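Local coordinates for transmembrane protein (Bartonella henselae, PDB 3PAM) that probably serves as part of the solute-binding component of an ABC-type oligopeptide transporter, capturing peptides for uptake into the cell, at residues D216-A221 and D243-S248; K68-P73 and F235-R240; G182-S187 and F209-A214; Q24-L29 and F129-M134. All coordinates share one frame; numbering follows the deposited sequence.

Contact 1 (D216-A221 and D243-S248); sequences DPAIDA and DRILIS
I219 and I245 meet where two helices run past each other in nearly opposite directions, and their aliphatic branches pack together where the helices approach. The two side chains lie at a slant to one another, CG1 of I219 resting on CG2 of I245 at 3.5 Å. Farther out, I219 turns across L246 at roughly a right angle, its CD1 3.8 Å from CD2 of L246. The other branch of I245 works separately: with chi1 at -65°, CG1 stands anti to the carbonyl carbon, and CD1 at its end reaches CB of A218, 3.5 Å away. I245 thus divides its two branches between consecutive residues of the opposite helix, a purely apolar interlock of buried groups.

The first turn of helix 217-228 is fixed by its N-cap, D216, whose OD1 accepts from A218 N at 2.8 Å; the bond is almost straight at the hydrogen but arrives from above the carboxylate plane. The same A218 therefore belongs to both the capped turn and the interface. The short helical segments pass 10.0 Å apart at an angle of 152°, making this an antiparallel helix pair, and W198 of helix 193-198 packs against both I219 and L246 beside it.

Contact 2 (K68-P73 and F235-R240); sequences KALLAP and FIAAVR
The first torsion of L70 (chi1 -74°) sets CG anti to its own carbonyl carbon, and the second, at 157°, extends CD1 toward helix 232-249, where it meets A237. This one methyl carries the contact from its side. It lies 3.7 Å from A237 O and 4.0 Å from A237 CB, with A238 N at 3.9 Å, so it touches the peptide link between the two alanines as well as a methyl group. The example illustrates how a small residue opens a helix surface to a larger partner: with no side chain beyond CB at 237 or 238, the leucine can approach the backbone itself. The touch at A237 O is van der Waals packing by a carbon atom and adds no polar bond to that carbonyl.

The nearest alpha carbons, those of L70 and A238, are 7.4 Å apart. Only 88 Å² is buried between the segments, in keeping with a contact made by the end of one leucine. L70 is partly exposed, whereas the two alanines are buried.

Around this point the short helix 65-71 lies against the much longer helix 232-249, and E66 and E67 of the former also touch A237. Helix 217-228 completes the group: its M222 and A225 pack on L70, while its I226 reaches both A238 and F235.

Contact 3 (G182-S187 and F209-A214); sequences GKLKNS and FNFSGA. With EOH (ethanol), chain C.
N210 OD1 draws together the backbone of its own loop and a bound ethanol, the same molecule that meets L184 of strand 179-184 across the contact. It accepts from A214 N at 2.9 Å, a bent bond with the donor tilted from the carbonyl plane, and from the ethanol O at 2.7 Å. The amide's other end returns the link: ND2 gives to A214 O at 2.7 Å, within the carbonyl plane and on a lone pair. With CG anti to the backbone N (chi1 -172°), the amide is carried toward A214, just past the type I beta turn from N210 to G213, and there OD1 and ND2 engage that residue's backbone N and O.

The ethanol oxygen also has S212 OG as a hydrogen-bond partner, though their separation is too short to interpret closely, and S212 N adds a weak bond. Its carbon C2 is 3.9 Å from L184 CD1.

The apolar part of the contact belongs to the other methyl of L184. CD2 comes to the edge of the F211 ring, near its plane, 3.8 Å from CE2, as the two side chains slide past each other in opposite directions. F209 O lies 3.4 Å above one face of that ring, toward its rim. Y252 of strand 252-257 touches both L184 and F211.

Ethanol, probably from the crystallisation liquor, turns its hydroxyl to N210 and S212 and its C2 toward L184, with F209 O also near C2. These mixed surroundings suit a small alcohol but do not establish a natural ligand.

Contact 4 (Q24-L29 and F129-M134); sequences QALSIL and FQFEIM
The apolar contacts all pass through one methyl: CD1 of L26 touches two phenylalanines side by side, 4.0 Å from F129 CZ and 4.0 Å from F131 CE2. The leucine extends toward both aromatic side chains, which come from the opposite direction, and in each case the methyl meets the ring obliquely. CZ of F131 is nearly as close, at 4.1 Å, so the methyl sits near the CE2-CZ bond of that ring. Different first torsions bring the rings to this shared partner. F129 carries CG anti to its backbone N, with chi1 at -150°, whereas F131 places CG between the backbone N and the carbonyl carbon, with chi1 at 67°. All three residues are buried.

F129, just ahead of strand 130-135, and F131 within it are two positions apart, a spacing that in an extended chain brings side chains to the same side, and here both point at helix 20-29. The pattern is that of a helix laid over a beta-sheet: strand 130-135 runs parallel to its neighbours 157-162 and 179-184 in a mixed sheet, and L151 of helix 138-152 touches both L26 and F131.

The aromatic contacts extend beyond the pair of segments. F131 meets F17 edge-to-face, while the ring of F129 meets that of F114 with their planes inclined at about 35°.

Polar bonds secure the strand instead. The backbone of F131 is hydrogen-bonded with H157 and E159, E132 N donates to D178 OD2, and the carboxylate of E132 forms a salt bridge through OE1 with R171.

In the fold
Contacts 1 and 2 touch: both draw on helix 232-249, and I245 CD1 of the first lies 3.9 Å from L71 CD2 of the second; their centres are 10 Å apart. Contact 3 adjoins contact 1 in sequence, the segment 209-214 ending one residue short of D216, with 14 Å between centres. Contact 4 stands on the far side of the chain's centre from both helical contacts, about 30 Å from contact 2 between centres. It is related to contact 3 through the mixed sheet, where strands 130-135 and 179-184 are neighbours. Ethanol is bound at contact 3, and a bound ethanol also lies about 5 Å from the side chain of A237 in contact 2.

Contact 1 (D216-A221 and D243-S248)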
loop_
_atom_site.group_PDB
_atom_site.type_symbol
_atom_site.label_atom_id
_atom_site.label_comp_id
_atom_site.label_asym_id
_atom_site.label_seq_id
_atom_site.Cartn_x
_atom_site.Cartn_y
_atom_site.Cartn_z
ATOM N N ASP A 216 -11.397 -8.165 2.277
ATOM C CA ASP A 216 -10.986 -9.555 2.269
ATOM C C ASP A 216 -11.458 -10.183 3.586
ATOM O O ASP A 216 -11.301 -9.569 4.656
ATOM C CB ASP A 216 -9.464 -9.596 2.177
ATOM C CG ASP A 216 -8.894 -11.006 2.083
ATOM O OD1 ASP A 216 -9.542 -12.003 2.480
ATOM O OD2 ASP A 216 -7.750 -11.096 1.602
ATOM N N PRO A 217 -12.061 -11.395 3.514
ATOM C CA PRO A 217 -12.463 -12.135 4.715
ATOM C C PRO A 217 -11.312 -12.355 5.696
ATOM O O PRO A 217 -11.545 -12.492 6.897
ATOM C CB PRO A 217 -12.941 -13.479 4.153
ATOM C CG PRO A 217 -13.459 -13.141 2.807
ATOM C CD PRO A 217 -12.539 -12.058 2.282
ATOM N N ALA A 218 -10.085 -12.401 5.182
ATOM C CA ALA A 218 -8.910 -12.635 6.016
ATOM C C ALA A 218 -8.699 -11.440 6.910
ATOM O O ALA A 218 -8.481 -11.570 8.107
ATOM C CB ALA A 218 -7.673 -12.881 5.152
ATOM N N ILE A 219 -8.779 -10.266 6.304
ATOM C CA ILE A 219 -8.643 -9.010 7.022
ATOM C C ILE A 219 -9.687 -8.887 8.137
ATOM O O ILE A 219 -9.345 -8.583 9.275
ATOM C CB ILE A 219 -8.739 -7.855 6.064
ATOM C CG1 ILE A 219 -7.635 -8.019 5.031
ATOM C CG2 ILE A 219 -8.663 -6.521 6.838
ATOM C CD1 ILE A 219 -7.420 -6.857 4.151
ATOM N N ASP A 220 -10.943 -9.147 7.803
ATOM C CA ASP A 220 -12.030 -9.060 8.773
ATOM C C ASP A 220 -11.825 -10.044 9.910
ATOM O O ASP A 220 -11.994 -9.677 11.073
ATOM C CB ASP A 220 -13.395 -9.306 8.113
ATOM C CG ASP A 220 -13.804 -8.181 7.188
ATOM O OD1 ASP A 220 -12.971 -7.283 6.916
ATOM O OD2 ASP A 220 -14.964 -8.193 6.725
ATOM N N ALA A 221 -11.463 -11.282 9.559
ATOM C CA ALA A 221 -11.120 -12.316 10.525
ATOM C C ALA A 221 -10.005 -11.918 11.500
ATOM O O ALA A 221 -10.132 -12.153 12.693
ATOM C CB ALA A 221 -10.781 -13.655 9.817
ATOM N N ASP A 243 -0.853 -7.334 9.831
ATOM C CA ASP A 243 0.259 -6.671 9.146
ATOM C C ASP A 243 0.717 -7.478 7.909
ATOM O O ASP A 243 0.964 -6.920 6.849
ATOM C CB ASP A 243 1.431 -6.469 10.110
ATOM C CG ASP A 243 2.500 -5.557 9.542
ATOM O OD1 ASP A 243 2.136 -4.566 8.882
ATOM O OD2 ASP A 243 3.712 -5.823 9.749
ATOM N N ARG A 244 0.741 -8.777 8.085
ATOM C CA ARG A 244 1.192 -9.717 7.115
ATOM C C ARG A 244 0.322 -9.773 5.875
ATOM O O ARG A 244 0.796 -9.905 4.793
ATOM C CB ARG A 244 1.276 -11.076 7.769
ATOM C CG ARG A 244 2.666 -11.466 8.094
ATOM C CD ARG A 244 2.862 -12.568 9.131
ATOM N NE ARG A 244 4.288 -12.615 9.362
ATOM C CZ ARG A 244 4.889 -12.656 10.523
ATOM N NH1 ARG A 244 4.204 -12.744 11.625
ATOM N NH2 ARG A 244 6.192 -12.624 10.551
ATOM N N ILE A 245 -0.965 -9.662 6.079
ATOM C CA ILE A 245 -1.980 -9.560 5.043
ATOM C C ILE A 245 -1.950 -8.215 4.349
ATOM O O ILE A 245 -2.120 -8.138 3.133
ATOM C CB ILE A 245 -3.386 -9.792 5.627
ATOM C CG1 ILE A 245 -3.483 -11.226 6.138
ATOM C CG2 ILE A 245 -4.473 -9.515 4.572
ATOM C CD1 ILE A 245 -4.788 -11.567 6.748
ATOM N N LEU A 246 -1.747 -7.148 5.107
ATOM C CA LEU A 246 -1.817 -5.826 4.521
ATOM C C LEU A 246 -0.571 -5.553 3.712
ATOM O O LEU A 246 -0.619 -4.957 2.636
ATOM C CB LEU A 246 -2.021 -4.784 5.605
ATOM C CG LEU A 246 -3.329 -4.925 6.380
ATOM C CD1 LEU A 246 -3.413 -3.836 7.436
ATOM C CD2 LEU A 246 -4.490 -4.836 5.441
ATOM N N ILE A 247 0.559 -6.004 4.226
ATOM C CA ILE A 247 1.787 -6.005 3.436
ATOM C C ILE A 247 1.597 -6.784 2.129
ATOM O O ILE A 247 2.001 -6.325 1.057
ATOM C CB ILE A 247 2.974 -6.566 4.258
ATOM C CG1 ILE A 247 3.319 -5.600 5.387
ATOM C CG2 ILE A 247 4.213 -6.842 3.378
ATOM C CD1 ILE A 247 4.089 -6.248 6.518
ATOM N N SER A 248 0.978 -7.958 2.214
ATOM C CA SER A 248 0.830 -8.816 1.032
ATOM C C SER A 248 -0.198 -8.265 0.078
ATOM O O SER A 248 -0.206 -8.615 -1.099
ATOM C CB SER A 248 0.432 -10.238 1.425
ATOM O OG SER A 248 1.469 -10.839 2.151
#

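Contact 2 (K68-P73 and F235-R240)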
loop_
_atom_site.group_PDB
_atom_site.type_symbol
_atom_site.label_atom_id
_atom_site.label_comp_id
_atom_site.label_asym_id
_atom_site.label_seq_id
_atom_site.Cartn_x
_atom_site.Cartn_y
_atom_site.Cartn_z
ATOM N N LYS A 68 0.007 -18.868 12.402
ATOM C CA LYS A 68 -0.179 -19.925 11.403
ATOM C C LYS A 68 -1.583 -20.505 11.505
ATOM O O LYS A 68 -2.236 -20.738 10.493
ATOM C CB LYS A 68 0.869 -21.029 11.549
ATOM N N ALA A 69 -2.047 -20.698 12.737
ATOM C CA ALA A 69 -3.404 -21.159 12.996
ATOM C C ALA A 69 -4.449 -20.090 12.613
ATOM O O ALA A 69 -5.517 -20.420 12.070
ATOM C CB ALA A 69 -3.553 -21.567 14.452
ATOM N N LEU A 70 -4.142 -18.820 12.880
ATOM C CA LEU A 70 -5.071 -17.745 12.542
ATOM C C LEU A 70 -5.286 -17.687 11.037
ATOM O O LEU A 70 -6.413 -17.479 10.573
ATOM C CB LEU A 70 -4.566 -16.391 13.057
ATOM C CG LEU A 70 -4.686 -16.168 14.565
ATOM C CD1 LEU A 70 -3.694 -15.105 15.028
ATOM C CD2 LEU A 70 -6.114 -15.826 14.980
ATOM N N LEU A 71 -4.196 -17.889 10.299
ATOM C CA LEU A 71 -4.171 -17.741 8.842
ATOM C C LEU A 71 -4.551 -18.981 8.029
ATOM O O LEU A 71 -4.865 -18.861 6.845
ATOM C CB LEU A 71 -2.799 -17.233 8.390
ATOM C CG LEU A 71 -2.538 -15.804 8.869
ATOM C CD1 LEU A 71 -1.203 -15.304 8.429
ATOM C CD2 LEU A 71 -3.639 -14.850 8.420
ATOM N N ALA A 72 -4.530 -20.158 8.654
ATOM C CA ALA A 72 -4.797 -21.419 7.945
ATOM C C ALA A 72 -5.941 -21.337 6.934
ATOM O O ALA A 72 -5.768 -21.763 5.798
ATOM C CB ALA A 72 -5.018 -22.578 8.929
ATOM N N PRO A 73 -7.103 -20.772 7.334
ATOM C CA PRO A 73 -8.237 -20.691 6.414
ATOM C C PRO A 73 -8.008 -19.816 5.178
ATOM O O PRO A 73 -8.833 -19.834 4.250
ATOM C CB PRO A 73 -9.338 -20.081 7.286
ATOM C CG PRO A 73 -8.972 -20.429 8.672
ATOM C CD PRO A 73 -7.490 -20.380 8.705
ATOM N N PHE A 235 -3.196 -11.326 21.169
ATOM C CA PHE A 235 -3.304 -9.992 20.580
ATOM C C PHE A 235 -2.143 -9.648 19.649
ATOM O O PHE A 235 -2.346 -9.074 18.587
ATOM C CB PHE A 235 -3.378 -8.971 21.700
ATOM C CG PHE A 235 -3.555 -7.581 21.232
ATOM C CD1 PHE A 235 -4.831 -7.056 21.053
ATOM C CD2 PHE A 235 -2.445 -6.771 21.001
ATOM C CE1 PHE A 235 -4.995 -5.743 20.637
ATOM C CE2 PHE A 235 -2.601 -5.471 20.562
ATOM C CZ PHE A 235 -3.868 -4.954 20.391
ATOM N N ILE A 236 -0.930 -9.994 20.067
ATOM C CA ILE A 236 0.285 -9.756 19.270
ATOM C C ILE A 236 0.238 -10.585 17.982
ATOM O O ILE A 236 0.596 -10.099 16.908
ATOM C CB ILE A 236 1.578 -10.039 20.127
ATOM C CG1 ILE A 236 1.791 -8.906 21.151
ATOM C CG2 ILE A 236 2.828 -10.266 19.257
ATOM C CD1 ILE A 236 2.658 -9.265 22.333
ATOM N N ALA A 237 -0.247 -11.817 18.082
ATOM C CA ALA A 237 -0.347 -12.690 16.905
ATOM C C ALA A 237 -1.424 -12.219 15.913
ATOM O O ALA A 237 -1.243 -12.310 14.691
ATOM C CB ALA A 237 -0.587 -14.142 17.335
ATOM N N ALA A 238 -2.533 -11.707 16.440
ATOM C CA ALA A 238 -3.588 -11.166 15.586
ATOM C C ALA A 238 -3.159 -9.906 14.811
ATOM O O ALA A 238 -3.426 -9.792 13.604
ATOM C CB ALA A 238 -4.825 -10.918 16.376
ATOM N N VAL A 239 -2.494 -8.971 15.488
ATOM C CA VAL A 239 -2.015 -7.761 14.826
ATOM C C VAL A 239 -0.912 -8.097 13.830
ATOM O O VAL A 239 -0.901 -7.591 12.706
ATOM C CB VAL A 239 -1.494 -6.713 15.821
ATOM C CG1 VAL A 239 -0.938 -5.514 15.079
ATOM C CG2 VAL A 239 -2.617 -6.261 16.727
ATOM N N ARG A 240 0.012 -8.952 14.254
ATOM C CA ARG A 240 1.096 -9.389 13.380
ATOM C C ARG A 240 0.549 -10.083 12.140
ATOM O O ARG A 240 1.008 -9.825 11.021
ATOM C CB ARG A 240 2.108 -10.255 14.140
ATOM C CG ARG A 240 3.459 -9.549 14.299
ATOM C CD ARG A 240 3.975 -9.486 15.733
ATOM N NE ARG A 240 4.710 -10.689 16.119
ATOM C CZ ARG A 240 5.694 -10.726 17.019
ATOM N NH1 ARG A 240 6.101 -9.628 17.648
ATOM N NH2 ARG A 240 6.288 -11.874 17.285
#

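Contact 3 (G182-S187 and F209-A214)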
loop_
_atom_site.group_PDB
_atom_site.type_symbol
_atom_site.label_atom_id
_atom_site.label_comp_id
_atom_site.label_asym_id
_atom_site.label_seq_id
_atom_site.Cartn_x
_atom_site.Cartn_y
_atom_site.Cartn_z
ATOM N N GLY A 182 -2.291 9.155 1.798
ATOM C CA GLY A 182 -3.092 8.986 2.973
ATOM C C GLY A 182 -2.181 8.736 4.145
ATOM O O GLY A 182 -1.101 8.141 4.005
ATOM N N LYS A 183 -2.628 9.220 5.300
ATOM C CA LYS A 183 -1.962 8.963 6.548
ATOM C C LYS A 183 -2.976 8.472 7.579
ATOM O O LYS A 183 -4.122 8.914 7.615
ATOM C CB LYS A 183 -1.142 10.181 7.023
ATOM C CG LYS A 183 -1.715 11.569 6.686
ATOM C CD LYS A 183 -0.674 12.498 6.012
ATOM C CE LYS A 183 -0.805 12.442 4.479
ATOM N NZ LYS A 183 0.117 13.351 3.707
ATOM N N LEU A 184 -2.560 7.506 8.380
ATOM C CA LEU A 184 -3.400 7.055 9.467
ATOM C C LEU A 184 -2.637 7.250 10.771
ATOM O O LEU A 184 -1.601 6.611 10.995
ATOM C CB LEU A 184 -3.801 5.584 9.285
ATOM C CG LEU A 184 -4.499 5.098 8.015
ATOM C CD1 LEU A 184 -4.617 3.596 8.070
ATOM C CD2 LEU A 184 -5.873 5.741 7.813
ATOM N N LYS A 185 -3.129 8.154 11.613
ATOM C CA LYS A 185 -2.594 8.284 12.970
ATOM C C LYS A 185 -2.945 7.008 13.728
ATOM O O LYS A 185 -4.119 6.779 14.061
ATOM C CB LYS A 185 -3.176 9.517 13.670
ATOM N N ASN A 186 -1.946 6.153 13.947
ATOM C CA ASN A 186 -2.144 4.956 14.770
ATOM C C ASN A 186 -2.581 5.343 16.193
ATOM O O ASN A 186 -2.107 6.349 16.739
ATOM C CB ASN A 186 -0.863 4.117 14.849
ATOM C CG ASN A 186 -0.693 3.173 13.670
ATOM O OD1 ASN A 186 -1.217 3.412 12.575
ATOM N ND2 ASN A 186 0.069 2.094 13.883
ATOM N N SER A 187 -3.486 4.559 16.776
ATOM C CA SER A 187 -3.841 4.720 18.179
ATOM C C SER A 187 -2.684 4.186 19.005
ATOM O O SER A 187 -1.610 3.912 18.475
ATOM C CB SER A 187 -5.135 3.965 18.521
ATOM N N PHE A 209 -12.662 5.436 6.680
ATOM C CA PHE A 209 -11.254 5.566 6.431
ATOM C C PHE A 209 -10.674 4.360 5.715
ATOM O O PHE A 209 -9.452 4.143 5.759
ATOM C CB PHE A 209 -10.492 5.819 7.726
ATOM C CG PHE A 209 -10.803 7.150 8.369
ATOM C CD1 PHE A 209 -11.389 8.188 7.632
ATOM C CD2 PHE A 209 -10.488 7.372 9.695
ATOM C CE1 PHE A 209 -11.667 9.413 8.219
ATOM C CE2 PHE A 209 -10.764 8.608 10.296
ATOM C CZ PHE A 209 -11.355 9.622 9.560
ATOM N N ASN A 210 -11.530 3.577 5.060
ATOM C CA ASN A 210 -11.029 2.532 4.204
ATOM C C ASN A 210 -10.757 3.134 2.836
ATOM O O ASN A 210 -11.526 2.940 1.901
ATOM C CB ASN A 210 -11.978 1.334 4.123
ATOM C CG ASN A 210 -11.356 0.142 3.379
ATOM O OD1 ASN A 210 -10.351 0.282 2.676
ATOM N ND2 ASN A 210 -11.955 -1.028 3.544
ATOM N N PHE A 211 -9.674 3.906 2.755
ATOM C CA PHE A 211 -9.314 4.634 1.545
ATOM C C PHE A 211 -8.996 3.699 0.399
ATOM O O PHE A 211 -9.274 4.026 -0.747
ATOM C CB PHE A 211 -8.138 5.567 1.814
ATOM C CG PHE A 211 -8.394 6.563 2.934
ATOM C CD1 PHE A 211 -9.431 7.489 2.832
ATOM C CD2 PHE A 211 -7.614 6.558 4.082
ATOM C CE1 PHE A 211 -9.684 8.410 3.861
ATOM C CE2 PHE A 211 -7.855 7.457 5.099
ATOM C CZ PHE A 211 -8.900 8.401 4.988
ATOM N N SER A 212 -8.396 2.547 0.706
ATOM C CA SER A 212 -8.023 1.596 -0.328
ATOM C C SER A 212 -9.203 0.729 -0.819
ATOM O O SER A 212 -9.079 0.098 -1.845
ATOM C CB SER A 212 -6.803 0.737 0.080
ATOM O OG SER A 212 -7.091 -0.162 1.140
ATOM N N GLY A 213 -10.342 0.747 -0.115
ATOM C CA GLY A 213 -11.479 -0.118 -0.447
ATOM C C GLY A 213 -11.163 -1.593 -0.250
ATOM O O GLY A 213 -11.757 -2.481 -0.902
ATOM N N ALA A 214 -10.235 -1.862 0.668
ATOM C CA ALA A 214 -9.876 -3.228 1.026
ATOM C C ALA A 214 -11.077 -3.996 1.553
ATOM O O ALA A 214 -11.878 -3.464 2.316
ATOM C CB ALA A 214 -8.777 -3.234 2.061
HETATM C C1 EOH C . -7.275 1.993 3.871
HETATM C C2 EOH C . -6.867 1.846 5.350
HETATM O O EOH C . -7.712 0.790 3.256
#

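Contact 4 (Q24-L29 and F129-M134)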
loop_
_atom_site.group_PDB
_atom_site.type_symbol
_atom_site.label_atom_id
_atom_site.label_comp_id
_atom_site.label_asym_id
_atom_site.label_seq_id
_atom_site.Cartn_x
_atom_site.Cartn_y
_atom_site.Cartn_z
ATOM N N GLN A 24 1.452 -4.436 -6.370
ATOM C CA GLN A 24 2.784 -4.859 -5.975
ATOM C C GLN A 24 3.844 -4.288 -6.936
ATOM O O GLN A 24 4.862 -3.749 -6.503
ATOM C CB GLN A 24 2.832 -6.371 -5.924
ATOM C CG GLN A 24 3.839 -6.938 -4.972
ATOM C CD GLN A 24 4.102 -8.412 -5.263
ATOM O OE1 GLN A 24 3.247 -9.090 -5.830
ATOM N NE2 GLN A 24 5.275 -8.909 -4.876
ATOM N N ALA A 25 3.561 -4.352 -8.236
ATOM C CA ALA A 25 4.459 -3.791 -9.258
ATOM C C ALA A 25 4.650 -2.285 -9.104
ATOM O O ALA A 25 5.778 -1.807 -9.150
ATOM C CB ALA A 25 3.945 -4.110 -10.640
ATOM N N LEU A 26 3.551 -1.535 -8.939
ATOM C CA LEU A 26 3.658 -0.077 -8.855
ATOM C C LEU A 26 4.414 0.345 -7.605
ATOM O O LEU A 26 5.170 1.323 -7.633
ATOM C CB LEU A 26 2.285 0.617 -8.894
ATOM C CG LEU A 26 1.433 0.545 -10.167
ATOM C CD1 LEU A 26 0.771 1.859 -10.458
ATOM C CD2 LEU A 26 2.184 0.092 -11.383
ATOM N N SER A 27 4.191 -0.394 -6.516
ATOM C CA SER A 27 4.904 -0.217 -5.273
ATOM C C SER A 27 6.407 -0.334 -5.474
ATOM O O SER A 27 7.164 0.507 -5.022
ATOM C CB SER A 27 4.434 -1.220 -4.233
ATOM O OG SER A 27 4.953 -0.876 -2.957
ATOM N N ILE A 28 6.834 -1.368 -6.184
ATOM C CA ILE A 28 8.247 -1.540 -6.498
ATOM C C ILE A 28 8.799 -0.405 -7.378
ATOM O O ILE A 28 9.920 0.057 -7.172
ATOM C CB ILE A 28 8.489 -2.898 -7.172
ATOM C CG1 ILE A 28 8.032 -4.022 -6.238
ATOM C CG2 ILE A 28 9.956 -3.042 -7.565
ATOM C CD1 ILE A 28 8.117 -5.408 -6.859
ATOM N N LEU A 29 8.003 0.035 -8.348
ATOM C CA LEU A 29 8.403 1.078 -9.289
ATOM C C LEU A 29 8.727 2.413 -8.625
ATOM O O LEU A 29 9.451 3.254 -9.180
ATOM C CB LEU A 29 7.299 1.295 -10.329
ATOM C CG LEU A 29 7.246 0.329 -11.506
ATOM C CD1 LEU A 29 5.876 0.292 -12.142
ATOM C CD2 LEU A 29 8.262 0.793 -12.501
ATOM N N PHE A 129 -3.147 2.180 -19.139
ATOM C CA PHE A 129 -2.849 2.398 -17.752
ATOM C C PHE A 129 -2.540 3.884 -17.575
ATOM O O PHE A 129 -1.391 4.329 -17.732
ATOM C CB PHE A 129 -1.672 1.515 -17.309
ATOM C CG PHE A 129 -1.719 1.118 -15.854
ATOM C CD1 PHE A 129 -2.248 1.981 -14.880
ATOM C CD2 PHE A 129 -1.207 -0.093 -15.442
ATOM C CE1 PHE A 129 -2.288 1.621 -13.540
ATOM C CE2 PHE A 129 -1.246 -0.464 -14.088
ATOM C CZ PHE A 129 -1.792 0.405 -13.137
ATOM N N GLN A 130 -3.601 4.638 -17.294
ATOM C CA GLN A 130 -3.532 6.050 -16.998
ATOM C C GLN A 130 -4.474 6.361 -15.823
ATOM O O GLN A 130 -5.609 5.876 -15.767
ATOM C CB GLN A 130 -3.860 6.887 -18.241
ATOM C CG GLN A 130 -5.337 6.944 -18.677
ATOM C CD GLN A 130 -5.552 7.637 -20.040
ATOM O OE1 GLN A 130 -6.666 7.638 -20.582
ATOM N NE2 GLN A 130 -4.486 8.203 -20.604
ATOM N N PHE A 131 -3.975 7.136 -14.866
ATOM C CA PHE A 131 -4.727 7.437 -13.672
ATOM C C PHE A 131 -4.281 8.754 -13.069
ATOM O O PHE A 131 -3.245 9.293 -13.452
ATOM C CB PHE A 131 -4.648 6.290 -12.652
ATOM C CG PHE A 131 -3.279 6.072 -12.066
ATOM C CD1 PHE A 131 -2.905 6.713 -10.873
ATOM C CD2 PHE A 131 -2.375 5.185 -12.670
ATOM C CE1 PHE A 131 -1.650 6.494 -10.310
ATOM C CE2 PHE A 131 -1.139 4.966 -12.123
ATOM C CZ PHE A 131 -0.769 5.627 -10.929
ATOM N N GLU A 132 -5.064 9.253 -12.121
ATOM C CA GLU A 132 -4.829 10.536 -11.489
ATOM C C GLU A 132 -4.393 10.349 -10.036
ATOM O O GLU A 132 -4.942 9.505 -9.316
ATOM C CB GLU A 132 -6.120 11.350 -11.544
ATOM C CG GLU A 132 -6.010 12.784 -11.145
ATOM C CD GLU A 132 -7.350 13.346 -10.693
ATOM O OE1 GLU A 132 -7.929 12.814 -9.714
ATOM O OE2 GLU A 132 -7.826 14.316 -11.309
ATOM N N ILE A 133 -3.377 11.115 -9.636
ATOM C CA ILE A 133 -2.986 11.224 -8.228
ATOM C C ILE A 133 -3.396 12.618 -7.693
ATOM O O ILE A 133 -2.971 13.662 -8.212
ATOM C CB ILE A 133 -1.479 10.965 -8.010
ATOM C CG1 ILE A 133 -1.037 9.709 -8.773
ATOM C CG2 ILE A 133 -1.171 10.787 -6.526
ATOM C CD1 ILE A 133 0.393 9.242 -8.466
HETATM N N MSE A 134 -4.254 12.598 -6.681
HETATM C CA MSE A 134 -4.807 13.810 -6.091
HETATM C C MSE A 134 -3.996 14.160 -4.862
HETATM O O MSE A 134 -3.894 13.372 -3.921
HETATM C CB MSE A 134 -6.284 13.619 -5.722
HETATM C CG MSE A 134 -6.846 14.726 -4.872
HETATM SE SE MSE A 134 -8.758 14.506 -4.590
HETATM C CE MSE A 134 -9.273 15.672 -6.059
#